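Local coordinates for trehalose-6-phosphate phosphatase-related protein (Thermoplasma acidophilum, PDB 1U02) that removes the phosphate from trehalose 6-phosphate to yield free trehalose, a magnesium-dependent step of trehalose biosynthesis, at residues A185-N190 against G201-K206; D90-D95 against L113-H118; I43-G46 against E51-R54. All coordinates share one frame; numbering follows the deposited sequence.

Interaction 1: A185-N190 against G201-K206; sequences AAFEAN and GETHAK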
loop_
_atom_site.group_PDB
_atom_site.type_symbol
_atom_site.label_atom_id
_atom_site.label_comp_id
_atom_site.label_asym_id
_atom_site.label_seq_id
_atom_site.Cartn_x
_atom_site.Cartn_y
_atom_site.Cartn_z
ATOM N N ALA A 185 4.175 -6.279 10.149
ATOM C CA ALA A 185 3.713 -5.587 11.341
ATOM C C ALA A 185 2.201 -5.756 11.460
ATOM O O ALA A 185 1.667 -5.935 12.556
ATOM C CB ALA A 185 4.077 -4.110 11.260
ATOM N N ALA A 186 1.515 -5.708 10.322
ATOM C CA ALA A 186 0.068 -5.867 10.307
ATOM C C ALA A 186 -0.316 -7.259 10.818
ATOM O O ALA A 186 -1.329 -7.408 11.500
ATOM C CB ALA A 186 -0.474 -5.646 8.901
ATOM N N PHE A 187 0.488 -8.272 10.495
ATOM C CA PHE A 187 0.208 -9.631 10.962
ATOM C C PHE A 187 0.302 -9.642 12.490
ATOM O O PHE A 187 -0.535 -10.226 13.176
ATOM C CB PHE A 187 1.228 -10.645 10.414
ATOM C CG PHE A 187 1.355 -10.659 8.913
ATOM C CD1 PHE A 187 0.248 -10.458 8.091
ATOM C CD2 PHE A 187 2.587 -10.932 8.321
ATOM C CE1 PHE A 187 0.367 -10.530 6.693
ATOM C CE2 PHE A 187 2.723 -11.008 6.928
ATOM C CZ PHE A 187 1.606 -10.806 6.113
ATOM N N GLU A 188 1.339 -8.988 13.006
ATOM C CA GLU A 188 1.592 -8.889 14.442
ATOM C C GLU A 188 0.413 -8.248 15.181
ATOM O O GLU A 188 0.045 -8.688 16.274
ATOM C CB GLU A 188 2.875 -8.077 14.676
ATOM C CG GLU A 188 3.445 -8.115 16.091
ATOM C CD GLU A 188 2.667 -7.261 17.079
ATOM O OE1 GLU A 188 2.392 -6.080 16.766
ATOM O OE2 GLU A 188 2.343 -7.768 18.178
ATOM N N ALA A 189 -0.180 -7.215 14.584
ATOM C CA ALA A 189 -1.316 -6.526 15.196
ATOM C C ALA A 189 -2.638 -7.259 14.968
ATOM O O ALA A 189 -3.684 -6.841 15.466
ATOM C CB ALA A 189 -1.415 -5.100 14.653
ATOM N N ASN A 190 -2.582 -8.348 14.211
ATOM C CA ASN A 190 -3.767 -9.149 13.906
ATOM C C ASN A 190 -3.359 -10.622 13.859
ATOM O O ASN A 190 -3.805 -11.369 12.989
ATOM C CB ASN A 190 -4.340 -8.742 12.539
ATOM C CG ASN A 190 -4.858 -7.315 12.518
ATOM O OD1 ASN A 190 -5.973 -7.040 12.961
ATOM N ND2 ASN A 190 -4.045 -6.399 12.006
ATOM N N GLY A 201 11.964 -14.259 2.740
ATOM C CA GLY A 201 12.170 -13.577 4.005
ATOM C C GLY A 201 11.528 -14.281 5.187
ATOM O O GLY A 201 10.577 -15.045 5.022
ATOM N N GLU A 202 12.054 -14.028 6.382
ATOM C CA GLU A 202 11.525 -14.635 7.600
ATOM C C GLU A 202 10.178 -13.979 7.908
ATOM O O GLU A 202 9.988 -12.793 7.640
ATOM C CB GLU A 202 12.493 -14.401 8.767
ATOM C CG GLU A 202 13.948 -14.766 8.471
ATOM C CD GLU A 202 14.217 -16.262 8.528
ATOM O OE1 GLU A 202 13.432 -17.035 7.939
ATOM O OE2 GLU A 202 15.224 -16.662 9.154
ATOM N N THR A 203 9.248 -14.739 8.475
ATOM C CA THR A 203 7.937 -14.182 8.786
ATOM C C THR A 203 7.192 -14.968 9.850
ATOM O O THR A 203 7.521 -16.118 10.135
ATOM C CB THR A 203 7.047 -14.125 7.527
ATOM O OG1 THR A 203 5.735 -13.676 7.884
ATOM C CG2 THR A 203 6.946 -15.505 6.892
ATOM N N HIS A 204 6.180 -14.336 10.433
ATOM C CA HIS A 204 5.368 -14.976 11.456
ATOM C C HIS A 204 3.963 -15.247 10.932
ATOM O O HIS A 204 3.052 -15.558 11.699
ATOM C CB HIS A 204 5.309 -14.097 12.708
ATOM C CG HIS A 204 6.611 -14.012 13.439
ATOM N ND1 HIS A 204 7.221 -15.114 13.999
ATOM C CD2 HIS A 204 7.428 -12.962 13.687
ATOM C CE1 HIS A 204 8.358 -14.746 14.562
ATOM N NE2 HIS A 204 8.507 -13.445 14.387
ATOM N N ALA A 205 3.796 -15.127 9.616
ATOM C CA ALA A 205 2.508 -15.364 8.984
ATOM C C ALA A 205 2.161 -16.843 9.108
ATOM O O ALA A 205 3.047 -17.693 9.162
ATOM C CB ALA A 205 2.568 -14.958 7.511
ATOM N N LYS A 206 0.871 -17.151 9.156
ATOM C CA LYS A 206 0.441 -18.538 9.273
ATOM C C LYS A 206 0.631 -19.323 7.979
ATOM O O LYS A 206 0.867 -20.532 8.011
ATOM C CB LYS A 206 -1.022 -18.596 9.715
ATOM C CG LYS A 206 -1.237 -18.013 11.099
ATOM C CD LYS A 206 -2.685 -18.081 11.535
ATOM C CE LYS A 206 -2.850 -17.438 12.903
ATOM N NZ LYS A 206 -4.277 -17.354 13.296
#
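Phe187, in the last turn of helix 181-188, meets Ala205, whose CB lies over one face of its ring, and Thr203, whose OG1 comes in obliquely, both in the loop 201-206. The CB of Phe187 leaves the backbone toward that loop, and CG stands anti to the carbonyl carbon (chi1 -55°), which brings the ring up to Ala205. From CG the ring reaches the loop through CD2 and CE2. Phe187 CD2 lies 4.1 Å from Ala205 CB, and Phe187 CE2 comes to 4.0 Å of that CB. Thr203 OG1 is 4.1 Å from Phe187 CE2, a van der Waals distance. Within its own loop Thr203 OG1 accepts from Ala205 N at 3.0 Å (N-H...O angle 157°), closing an ST turn; it also hydrogen-bonds to Glu184, one turn earlier on the helix. A valine in place of Thr203 would probably leave both Ala205 N and the Glu184 carboxylate without this partner and let the turn that places Ala205 CB relax. With only 92 Å² buried in total, the direct contact is a small van der Waals touch of a ring with a methyl and an already bonded hydroxyl oxygen, and the polar grip on the helix comes from Glu184, which also bonds to His204 N.

Interaction 2: D90-D95 against L113-H118; sequences DRIYED and LAVLYH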
loop_
_atom_site.group_PDB
_atom_site.type_symbol
_atom_site.label_atom_id
_atom_site.label_comp_id
_atom_site.label_asym_id
_atom_site.label_seq_id
_atom_site.Cartn_x
_atom_site.Cartn_y
_atom_site.Cartn_z
ATOM N N ASP A 90 0.928 19.565 -0.579
ATOM C CA ASP A 90 0.926 20.374 -1.796
ATOM C C ASP A 90 2.197 21.224 -1.777
ATOM O O ASP A 90 2.902 21.333 -2.781
ATOM C CB ASP A 90 -0.290 21.305 -1.858
ATOM C CG ASP A 90 -1.577 20.570 -2.191
ATOM O OD1 ASP A 90 -1.520 19.586 -2.963
ATOM O OD2 ASP A 90 -2.646 20.988 -1.693
ATOM N N ARG A 91 2.485 21.819 -0.621
ATOM C CA ARG A 91 3.665 22.662 -0.460
ATOM C C ARG A 91 4.954 21.849 -0.571
ATOM O O ARG A 91 5.941 22.311 -1.148
ATOM C CB ARG A 91 3.630 23.389 0.892
ATOM C CG ARG A 91 2.450 24.350 1.049
ATOM C CD ARG A 91 2.723 25.445 2.095
ATOM N NE ARG A 91 2.751 24.953 3.473
ATOM C CZ ARG A 91 1.681 24.542 4.154
ATOM N NH1 ARG A 91 0.478 24.559 3.590
ATOM N NH2 ARG A 91 1.813 24.120 5.405
ATOM N N ILE A 92 4.947 20.640 -0.017
ATOM C CA ILE A 92 6.130 19.787 -0.076
ATOM C C ILE A 92 6.492 19.488 -1.526
ATOM O O ILE A 92 7.660 19.561 -1.909
ATOM C CB ILE A 92 5.903 18.464 0.694
ATOM C CG1 ILE A 92 5.851 18.758 2.199
ATOM C CG2 ILE A 92 7.018 17.465 0.378
ATOM C CD1 ILE A 92 5.468 17.566 3.054
ATOM N N TYR A 93 5.491 19.161 -2.333
ATOM C CA TYR A 93 5.733 18.860 -3.735
ATOM C C TYR A 93 6.241 20.101 -4.464
ATOM O O TYR A 93 7.193 20.037 -5.240
ATOM C CB TYR A 93 4.455 18.370 -4.418
ATOM C CG TYR A 93 4.687 18.053 -5.871
ATOM C CD1 TYR A 93 5.428 16.937 -6.244
ATOM C CD2 TYR A 93 4.238 18.912 -6.873
ATOM C CE1 TYR A 93 5.729 16.683 -7.582
ATOM C CE2 TYR A 93 4.533 18.668 -8.216
ATOM C CZ TYR A 93 5.281 17.554 -8.557
ATOM O OH TYR A 93 5.613 17.324 -9.871
ATOM N N GLU A 94 5.594 21.231 -4.219
ATOM C CA GLU A 94 5.996 22.469 -4.871
ATOM C C GLU A 94 7.436 22.845 -4.548
ATOM O O GLU A 94 8.187 23.274 -5.429
ATOM C CB GLU A 94 5.059 23.610 -4.465
ATOM C CG GLU A 94 5.449 24.967 -5.034
ATOM C CD GLU A 94 5.749 24.921 -6.526
ATOM O OE1 GLU A 94 4.910 24.399 -7.295
ATOM O OE2 GLU A 94 6.825 25.411 -6.931
ATOM N N ASP A 95 7.833 22.666 -3.293
ATOM C CA ASP A 95 9.180 23.026 -2.888
ATOM C C ASP A 95 10.246 21.995 -3.240
ATOM O O ASP A 95 11.431 22.308 -3.224
ATOM C CB ASP A 95 9.222 23.319 -1.380
ATOM C CG ASP A 95 8.313 24.485 -0.975
ATOM O OD1 ASP A 95 8.004 25.341 -1.832
ATOM O OD2 ASP A 95 7.920 24.555 0.210
ATOM N N LEU A 113 -1.793 12.919 0.089
ATOM C CA LEU A 113 -1.286 12.770 1.453
ATOM C C LEU A 113 0.088 12.119 1.542
ATOM O O LEU A 113 0.431 11.502 2.554
ATOM C CB LEU A 113 -2.288 11.993 2.314
ATOM C CG LEU A 113 -3.601 12.756 2.558
ATOM C CD1 LEU A 113 -4.611 11.872 3.286
ATOM C CD2 LEU A 113 -3.303 14.022 3.366
ATOM N N ALA A 114 0.882 12.267 0.491
ATOM C CA ALA A 114 2.226 11.701 0.496
ATOM C C ALA A 114 2.983 12.093 -0.756
ATOM O O ALA A 114 2.385 12.363 -1.796
ATOM C CB ALA A 114 2.161 10.169 0.596
ATOM N N VAL A 115 4.303 12.148 -0.632
ATOM C CA VAL A 115 5.176 12.439 -1.760
ATOM C C VAL A 115 6.229 11.354 -1.678
ATOM O O VAL A 115 6.954 11.240 -0.685
ATOM C CB VAL A 115 5.848 13.822 -1.665
ATOM C CG1 VAL A 115 6.765 14.023 -2.870
ATOM C CG2 VAL A 115 4.784 14.914 -1.631
ATOM N N LEU A 116 6.293 10.542 -2.721
ATOM C CA LEU A 116 7.224 9.432 -2.770
ATOM C C LEU A 116 8.407 9.746 -3.681
ATOM O O LEU A 116 8.227 10.127 -4.839
ATOM C CB LEU A 116 6.473 8.181 -3.247
ATOM C CG LEU A 116 7.168 6.818 -3.304
ATOM C CD1 LEU A 116 6.120 5.708 -3.264
ATOM C CD2 LEU A 116 8.000 6.725 -4.566
ATOM N N TYR A 117 9.612 9.609 -3.140
ATOM C CA TYR A 117 10.826 9.858 -3.901
ATOM C C TYR A 117 11.408 8.494 -4.264
ATOM O O TYR A 117 11.737 7.699 -3.378
ATOM C CB TYR A 117 11.820 10.666 -3.055
ATOM C CG TYR A 117 11.267 12.003 -2.602
ATOM C CD1 TYR A 117 11.459 13.158 -3.362
ATOM C CD2 TYR A 117 10.502 12.098 -1.445
ATOM C CE1 TYR A 117 10.895 14.379 -2.978
ATOM C CE2 TYR A 117 9.934 13.307 -1.049
ATOM C CZ TYR A 117 10.130 14.442 -1.816
ATOM O OH TYR A 117 9.560 15.628 -1.418
ATOM N N HIS A 118 11.505 8.215 -5.563
ATOM C CA HIS A 118 12.040 6.937 -6.023
ATOM C C HIS A 118 13.476 7.152 -6.481
ATOM O O HIS A 118 13.737 7.920 -7.411
ATOM C CB HIS A 118 11.202 6.383 -7.181
ATOM C CG HIS A 118 11.344 4.903 -7.380
ATOM N ND1 HIS A 118 12.568 4.280 -7.516
ATOM C CD2 HIS A 118 10.414 3.920 -7.450
ATOM C CE1 HIS A 118 12.386 2.978 -7.655
ATOM N NE2 HIS A 118 11.087 2.733 -7.617
#
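Ile92 and Tyr93 of helix 90-95 face Val115 and Tyr117 of strand 114-118, with the two segment axes 8.5 Å apart at closest approach. Their N-to-C directions differ by 32°, so helix and strand run roughly parallel. The backbones come nearest where Tyr93 CA lies 6.7 Å from Val115 CA, and 144 Å² is buried between the segments.

Two branched side chains carry most of the contact. Ile92 points toward the strand and touches it through one methyl, CG2, which has two partners. Val115 CG2 lies 3.9 Å from Ile92 CG2, the two side chains crossing at a slant; with Val115 CG1 anti to the backbone N (chi1 179°), CG2 is left beside that N, anti to the carbonyl carbon, and faces the helix. The second partner is Tyr117, whose side chain crosses that of Ile92 at about a right angle and brings OH to 3.6 Å from Ile92 CG2. The phenol oxygen is thus packed against a methyl, while its polar need is met by a hydrogen bond with Thr96 OG1, just beyond the helical segment. Thr96 OG1 is in turn hydrogen-bonded to the carbonyl O of Ile92, which links the tyrosine to the helix backbone through one shared hydroxyl. At the flank, Tyr93 contributes its CB, 4.5 Å from Val115 CG2.

The helix packs on one face of the four-stranded antiparallel sheet, running roughly along strand 114-118. Val115 and Tyr117 are hydrogen-bonded through their backbones to Leu154 and Ile152 of strand 151-155, while Leu116 pairs with Tyr109 on the other flank. Leu154 also touches Ile92, and Asp90 forms a salt bridge with Arg110 of strand 107-111. Helix 127-141 packs alongside, with Phe141 against Ile92 and Ile134 against Tyr117.

Interaction 3: I43-G46 against E51-R54; sequences IVTG and EISR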
loop_
_atom_site.group_PDB
_atom_site.type_symbol
_atom_site.label_atom_id
_atom_site.label_comp_id
_atom_site.label_asym_id
_atom_site.label_seq_id
_atom_site.Cartn_x
_atom_site.Cartn_y
_atom_site.Cartn_z
ATOM N N ILE A 43 -8.610 -3.595 -0.095
ATOM C CA ILE A 43 -7.259 -3.486 -0.626
ATOM C C ILE A 43 -6.597 -2.601 0.429
ATOM O O ILE A 43 -7.141 -1.554 0.778
ATOM C CB ILE A 43 -7.205 -2.743 -1.986
ATOM C CG1 ILE A 43 -7.899 -3.568 -3.073
ATOM C CG2 ILE A 43 -5.747 -2.485 -2.368
ATOM C CD1 ILE A 43 -7.280 -4.933 -3.296
ATOM N N VAL A 44 -5.454 -3.024 0.962
ATOM C CA VAL A 44 -4.752 -2.234 1.972
ATOM C C VAL A 44 -3.410 -1.874 1.361
ATOM O O VAL A 44 -2.605 -2.751 1.064
ATOM C CB VAL A 44 -4.547 -3.031 3.269
ATOM C CG1 VAL A 44 -3.873 -2.157 4.315
ATOM C CG2 VAL A 44 -5.892 -3.531 3.780
ATOM N N THR A 45 -3.157 -0.580 1.203
ATOM C CA THR A 45 -1.949 -0.152 0.519
ATOM C C THR A 45 -1.413 1.192 0.999
ATOM O O THR A 45 -2.063 1.899 1.770
ATOM C CB THR A 45 -2.281 -0.045 -0.980
ATOM O OG1 THR A 45 -1.171 0.482 -1.712
ATOM C CG2 THR A 45 -3.494 0.874 -1.164
ATOM N N GLY A 46 -0.220 1.536 0.525
ATOM C CA GLY A 46 0.371 2.817 0.862
ATOM C C GLY A 46 0.011 3.778 -0.263
ATOM O O GLY A 46 0.251 4.984 -0.179
ATOM N N GLU A 51 -5.002 6.268 -7.014
ATOM C CA GLU A 51 -4.183 5.259 -7.682
ATOM C C GLU A 51 -4.878 3.902 -7.759
ATOM O O GLU A 51 -5.010 3.325 -8.836
ATOM C CB GLU A 51 -2.836 5.090 -6.969
ATOM C CG GLU A 51 -1.836 6.188 -7.272
ATOM C CD GLU A 51 -0.573 6.070 -6.437
ATOM O OE1 GLU A 51 -0.670 6.214 -5.202
ATOM O OE2 GLU A 51 0.515 5.829 -7.014
ATOM N N ILE A 52 -5.324 3.387 -6.621
ATOM C CA ILE A 52 -5.977 2.086 -6.625
ATOM C C ILE A 52 -7.246 2.112 -7.466
ATOM O O ILE A 52 -7.548 1.141 -8.161
ATOM C CB ILE A 52 -6.319 1.622 -5.197
ATOM C CG1 ILE A 52 -5.041 1.552 -4.363
ATOM C CG2 ILE A 52 -6.961 0.230 -5.238
ATOM C CD1 ILE A 52 -4.025 0.537 -4.885
ATOM N N SER A 53 -7.976 3.227 -7.409
ATOM C CA SER A 53 -9.215 3.375 -8.166
ATOM C C SER A 53 -8.994 3.236 -9.669
ATOM O O SER A 53 -9.836 2.677 -10.368
ATOM C CB SER A 53 -9.884 4.719 -7.850
ATOM O OG SER A 53 -10.389 4.718 -6.520
ATOM N N ARG A 54 -7.874 3.741 -10.179
ATOM C CA ARG A 54 -7.626 3.582 -11.604
ATOM C C ARG A 54 -6.899 2.264 -11.892
ATOM O O ARG A 54 -7.123 1.655 -12.939
ATOM C CB ARG A 54 -6.853 4.775 -12.186
ATOM C CG ARG A 54 -5.475 5.049 -11.629
ATOM C CD ARG A 54 -4.880 6.266 -12.355
ATOM N NE ARG A 54 -3.510 6.564 -11.943
ATOM C CZ ARG A 54 -3.181 7.461 -11.016
ATOM N NH1 ARG A 54 -4.122 8.159 -10.395
ATOM N NH2 ARG A 54 -1.906 7.660 -10.714
#
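Thr45 and Ile52 reach toward each other tip to tip, the methyl Thr45 CG2 lying 3.6 Å from Ile52 CG1. Thr45 CG2 is also 3.8 Å from Ile52 CD1, so it rests on the end of the longer isoleucine branch. On the shorter branch, Ile52 CG2 is 4.1 Å from Ile43 CG2, the two side chains crossing at a slant. Ile52 therefore spans two alternate positions at the end of strand 40-44 and just after it, Ile43 and Thr45, whereas Val44 between them points to the opposite side.

The threonine is turned so that OG1 is anti to its backbone N (chi1 175°), leaving CG2 to face the helix. Its hydroxyl is hydrogen-bonded to Arg47 N, in the turn joining strand to helix, and this bond is likely to hold the rotation that presents the methyl. Farther out, Glu51 forms salt bridges with Arg47 and Lys111 and accepts from Ser48 N, tying the start of the helix to the same turn. Ile52 also touches Met62 of strand 61-64.

Strand 40-44, helix 49-55 and strand 61-64 form a beta-alpha-beta unit of the Rossmann-like HAD core. Thr45 follows the strand's C-terminal end, about 4 Å between side chains from the magnesium ligand Asp9 and about 7 Å from the magnesium ion, a place consistent with the second HAD motif, whose threonine or serine faces the phosphate site.

How the interactions relate
Interaction 3 is the most central of the three, its centre about 7 Å from the middle of the chain, against about 16 Å for interaction 1 and about 17 Å for interaction 2. Interactions 1 and 3 both belong to the large mixed sheet and its helices, near the magnesium site; interaction 2 joins a helix to the separate four-stranded antiparallel sheet, away from the annotated sites. All three rest on van der Waals contact; hydroxyl oxygens take part in 1 and 2, while 3 meets through carbon alone. In 2 and 3 the touching groups are mainly methyls of largely buried residues, whereas interaction 1, only partly buried, sets a buried aromatic ring against a loop. No two share a helix or strand.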